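Long-range contact in superoxide dismutase (Chaetomium thermophilum, PDB 4BR6), which converts superoxide into hydrogen peroxide and oxygen at a manganese centre, probably protecting the cell from these radicals: residues S124-L129 with D160-A165. Numbering follows the deposited sequence.
With MN3 (manganese (III) ion), chain I.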
ATOM      1  N   SER B 124       8.217   1.568  -8.735  1.00 14.34           N
ATOM      2  CA  SER B 124       7.778   2.320  -9.903  1.00 14.76           C
ATOM      3  C   SER B 124       6.927   3.493  -9.467  1.00 13.82           C
ATOM      4  O   SER B 124       6.128   3.361  -8.561  1.00 16.06           O
ATOM      5  CB  SER B 124       6.926   1.450 -10.810  1.00 14.48           C
ATOM      6  OG  SER B 124       7.624   0.282 -11.203  1.00 19.43           O
ATOM      7  N   GLY B 125       7.049   4.635 -10.125  1.00 13.27           N
ATOM      8  CA  GLY B 125       6.240   5.761  -9.723  1.00 11.35           C
ATOM      9  C   GLY B 125       6.470   7.001 -10.555  1.00 15.82           C
ATOM     10  O   GLY B 125       7.201   6.976 -11.540  1.00 15.49           O
ATOM     11  N   TRP B 126       5.831   8.088 -10.136  1.00 10.57           N
ATOM     12  CA  TRP B 126       5.820   9.327 -10.871  1.00 16.23           C
ATOM     13  C   TRP B 126       6.047  10.434  -9.873  1.00 15.86           C
ATOM     14  O   TRP B 126       5.573  10.342  -8.744  1.00 13.61           O
ATOM     15  CB  TRP B 126       4.437   9.562 -11.472  1.00 13.44           C
ATOM     16  CG  TRP B 126       4.097   8.733 -12.661  1.00 16.13           C
ATOM     17  CD1 TRP B 126       3.633   7.456 -12.665  1.00 15.57           C
ATOM     18  CD2 TRP B 126       4.176   9.134 -14.032  1.00 18.74           C
ATOM     19  NE1 TRP B 126       3.427   7.029 -13.954  1.00 16.97           N
ATOM     20  CE2 TRP B 126       3.755   8.041 -14.811  1.00 15.02           C
ATOM     21  CE3 TRP B 126       4.559  10.308 -14.674  1.00 17.02           C
ATOM     22  CZ2 TRP B 126       3.706   8.092 -16.193  1.00 15.58           C
ATOM     23  CZ3 TRP B 126       4.512  10.352 -16.046  1.00 13.76           C
ATOM     24  CH2 TRP B 126       4.087   9.254 -16.790  1.00 15.58           C
ATOM     25  N   ALA B 127       6.726  11.496 -10.293  1.00 15.03           N
ATOM     26  CA  ALA B 127       6.710  12.748  -9.530  1.00 18.77           C
ATOM     27  C   ALA B 127       5.995  13.821 -10.349  1.00 15.91           C
ATOM     28  O   ALA B 127       6.101  13.856 -11.583  1.00 13.32           O
ATOM     29  CB  ALA B 127       8.123  13.205  -9.149  1.00 15.03           C
ATOM     30  N   TRP B 128       5.267  14.685  -9.642  1.00 16.11           N
ATOM     31  CA  TRP B 128       4.466  15.733 -10.249  1.00 12.95           C
ATOM     32  C   TRP B 128       4.684  17.043  -9.534  1.00 17.21           C
ATOM     33  O   TRP B 128       4.818  17.069  -8.316  1.00 19.16           O
ATOM     34  CB  TRP B 128       2.986  15.405 -10.140  1.00 13.55           C
ATOM     35  CG  TRP B 128       2.590  14.149 -10.858  1.00 16.06           C
ATOM     36  CD1 TRP B 128       2.650  12.878 -10.387  1.00 16.98           C
ATOM     37  CD2 TRP B 128       2.080  14.061 -12.191  1.00 19.56           C
ATOM     38  NE1 TRP B 128       2.203  11.996 -11.341  1.00 17.38           N
ATOM     39  CE2 TRP B 128       1.851  12.699 -12.458  1.00 16.63           C
ATOM     40  CE3 TRP B 128       1.799  15.002 -13.183  1.00 16.21           C
ATOM     41  CZ2 TRP B 128       1.355  12.257 -13.673  1.00 17.58           C
ATOM     42  CZ3 TRP B 128       1.303  14.561 -14.390  1.00 14.06           C
ATOM     43  CH2 TRP B 128       1.087  13.203 -14.624  1.00 18.26           C
ATOM     44  N   LEU B 129       4.730  18.125 -10.307  1.00 14.85           N
ATOM     45  CA  LEU B 129       4.411  19.447  -9.805  1.00 13.44           C
ATOM     46  C   LEU B 129       2.886  19.541  -9.844  1.00 12.93           C
ATOM     47  O   LEU B 129       2.278  19.346 -10.897  1.00 13.20           O
ATOM     48  CB  LEU B 129       5.010  20.525 -10.710  1.00 16.50           C
ATOM     49  CG  LEU B 129       4.570  21.971 -10.456  1.00 17.30           C
ATOM     50  CD1 LEU B 129       4.921  22.410  -9.041  1.00 16.81           C
ATOM     51  CD2 LEU B 129       5.203  22.888 -11.486  1.00 18.10           C
ATOM     52  N   ASP B 160       7.952  10.709 -15.376  1.00 12.97           N
ATOM     53  CA  ASP B 160       7.787   9.275 -15.181  1.00 14.57           C
ATOM     54  C   ASP B 160       9.074   8.670 -14.635  1.00 15.77           C
ATOM     55  O   ASP B 160      10.143   8.902 -15.197  1.00 12.85           O
ATOM     56  CB  ASP B 160       7.500   8.678 -16.541  1.00 14.11           C
ATOM     57  CG  ASP B 160       7.157   7.225 -16.492  1.00 14.53           C
ATOM     58  OD1 ASP B 160       7.064   6.607 -15.410  1.00 13.89           O
ATOM     59  OD2 ASP B 160       6.963   6.711 -17.587  1.00 13.14           O
ATOM     60  N   ALA B 161       8.972   7.888 -13.560  1.00 18.14           N
ATOM     61  CA  ALA B 161      10.160   7.332 -12.906  1.00 15.39           C
ATOM     62  C   ALA B 161      10.217   5.819 -12.965  1.00 14.69           C
ATOM     63  O   ALA B 161      11.089   5.224 -12.354  1.00 14.89           O
ATOM     64  CB  ALA B 161      10.265   7.810 -11.443  1.00 18.77           C
ATOM     65  N   TRP B 162       9.286   5.197 -13.690  1.00 17.62           N
ATOM     66  CA  TRP B 162       9.384   3.775 -13.984  1.00 18.80           C
ATOM     67  C   TRP B 162      10.678   3.561 -14.757  1.00 18.81           C
ATOM     68  O   TRP B 162      11.106   4.435 -15.495  1.00 15.34           O
ATOM     69  CB  TRP B 162       8.221   3.290 -14.857  1.00 20.14           C
ATOM     70  CG  TRP B 162       6.886   3.180 -14.173  1.00 18.00           C
ATOM     71  CD1 TRP B 162       6.209   4.164 -13.515  1.00 13.20           C
ATOM     72  CD2 TRP B 162       6.053   2.015 -14.114  1.00 17.49           C
ATOM     73  NE1 TRP B 162       5.023   3.679 -13.034  1.00 16.43           N
ATOM     74  CE2 TRP B 162       4.900   2.366 -13.395  1.00 15.67           C
ATOM     75  CE3 TRP B 162       6.185   0.711 -14.594  1.00 19.32           C
ATOM     76  CZ2 TRP B 162       3.876   1.451 -13.134  1.00 16.04           C
ATOM     77  CZ3 TRP B 162       5.162  -0.194 -14.331  1.00 20.53           C
ATOM     78  CH2 TRP B 162       4.027   0.182 -13.619  1.00 15.54           C
ATOM     79  N   GLU B 163      11.296   2.394 -14.599  1.00 13.60           N
ATOM     80  CA  GLU B 163      12.569   2.132 -15.241  1.00 11.62           C
ATOM     81  C   GLU B 163      12.458   2.105 -16.766  1.00 14.71           C
ATOM     82  O   GLU B 163      13.419   2.401 -17.469  1.00 11.89           O
ATOM     83  CB  GLU B 163      13.157   0.833 -14.694  1.00 14.90           C
ATOM     84  CG  GLU B 163      13.600   0.993 -13.229  1.00 13.88           C
ATOM     85  CD  GLU B 163      14.016  -0.307 -12.549  1.00 13.97           C
ATOM     86  OE1 GLU B 163      13.428  -1.376 -12.835  1.00 18.58           O
ATOM     87  OE2 GLU B 163      14.938  -0.263 -11.718  1.00 12.17           O
ATOM     88  N   HIS B 164      11.281   1.788 -17.297  1.00 16.07           N
ATOM     89  CA  HIS B 164      11.139   1.755 -18.754  1.00 14.78           C
ATOM     90  C   HIS B 164      11.213   3.163 -19.342  1.00 10.84           C
ATOM     91  O   HIS B 164      11.333   3.326 -20.549  1.00 14.16           O
ATOM     92  CB  HIS B 164       9.845   1.065 -19.196  1.00 15.95           C
ATOM     93  CG  HIS B 164       8.601   1.761 -18.751  1.00 16.07           C
ATOM     94  ND1 HIS B 164       7.638   1.139 -17.986  1.00 17.41           N
ATOM     95  CD2 HIS B 164       8.156   3.018 -18.971  1.00 15.58           C
ATOM     96  CE1 HIS B 164       6.651   1.984 -17.754  1.00 21.78           C
ATOM     97  NE2 HIS B 164       6.942   3.130 -18.341  1.00 16.30           N
ATOM     98  N   ALA B 165      11.146   4.183 -18.490  1.00 16.01           N
ATOM     99  CA  ALA B 165      11.240   5.552 -18.962  1.00 14.22           C
ATOM    100  C   ALA B 165      12.693   5.951 -19.282  1.00 12.81           C
ATOM    101  O   ALA B 165      12.920   6.990 -19.895  1.00 14.03           O
ATOM    102  CB  ALA B 165      10.629   6.515 -17.945  1.00 10.88           C
TER
HETATM  103 MN   MN3 I 301       5.661   5.080 -18.250  1.00 15.88          MN
HETATM  104  O   HOH W   1       9.707   0.639 -13.216  1.00 11.89           O
HETATM  105  O   HOH W   2       4.703   3.685 -16.382  1.00 33.99           O
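Asp-160 lies against the indole of Trp-126, and its side chain can be followed atom by atom over that ring. CB sits above the six-membered ring, 3.6 Å from its centroid, as a CH-pi contact. With CG anti to the backbone N (chi1 -174°), the carboxylate carries on across the same face, its plane only 6° from that of the indole; CG lies 3.6 Å from Trp-126 CZ2. One branch, OD1, reaches above CE2 and also takes the backbone N-H of Trp-162, which approaches from above the carboxylate plane and closes an Asx turn. The other branch, OD2, binds the manganese at 2.2 Å. His-164 NE2 and a water are further ligands, and His-26 and His-74 complete the site. This is the metal centre of the iron/manganese superoxide dismutase fold: Asp-160 ends the outer strand 153-160 of this chain's three-stranded sheet, paired antiparallel with the central strand 125-132, and the loop beyond it brings in His-164. Trp-126 and Asp-160 form a non-hydrogen-bonded pair; next to them, Ala-161 N donates to Gly-125 O (2.8 Å) in the carbonyl plane. With Trp-126 cut back to alanine, Asp-160 CB and its carboxylate would probably lose the flat surface they lie on, and Gln-146 OE1 the NE1-H it accepts. The Trp-126 and Trp-162 indoles meet obliquely, the centroids of their five-membered rings 5.4 Å apart and the planes at 61°; Trp-162 NE1 is hydrogen-bonded to Asn-145 O. Ser-124 CB sits over the five-membered ring of Trp-162 in a second CH-pi contact, 3.5 Å from its centroid; the metal-bound water lies on the opposite face, toward the rim. Ser-124 OG shares a water with Glu-163 N and hydrogen-bonds Ser-124 OG of the second subunit, whose His-164 ND1 and Glu-163 OE2 bond Glu-163 OE2 and His-164 ND1 here.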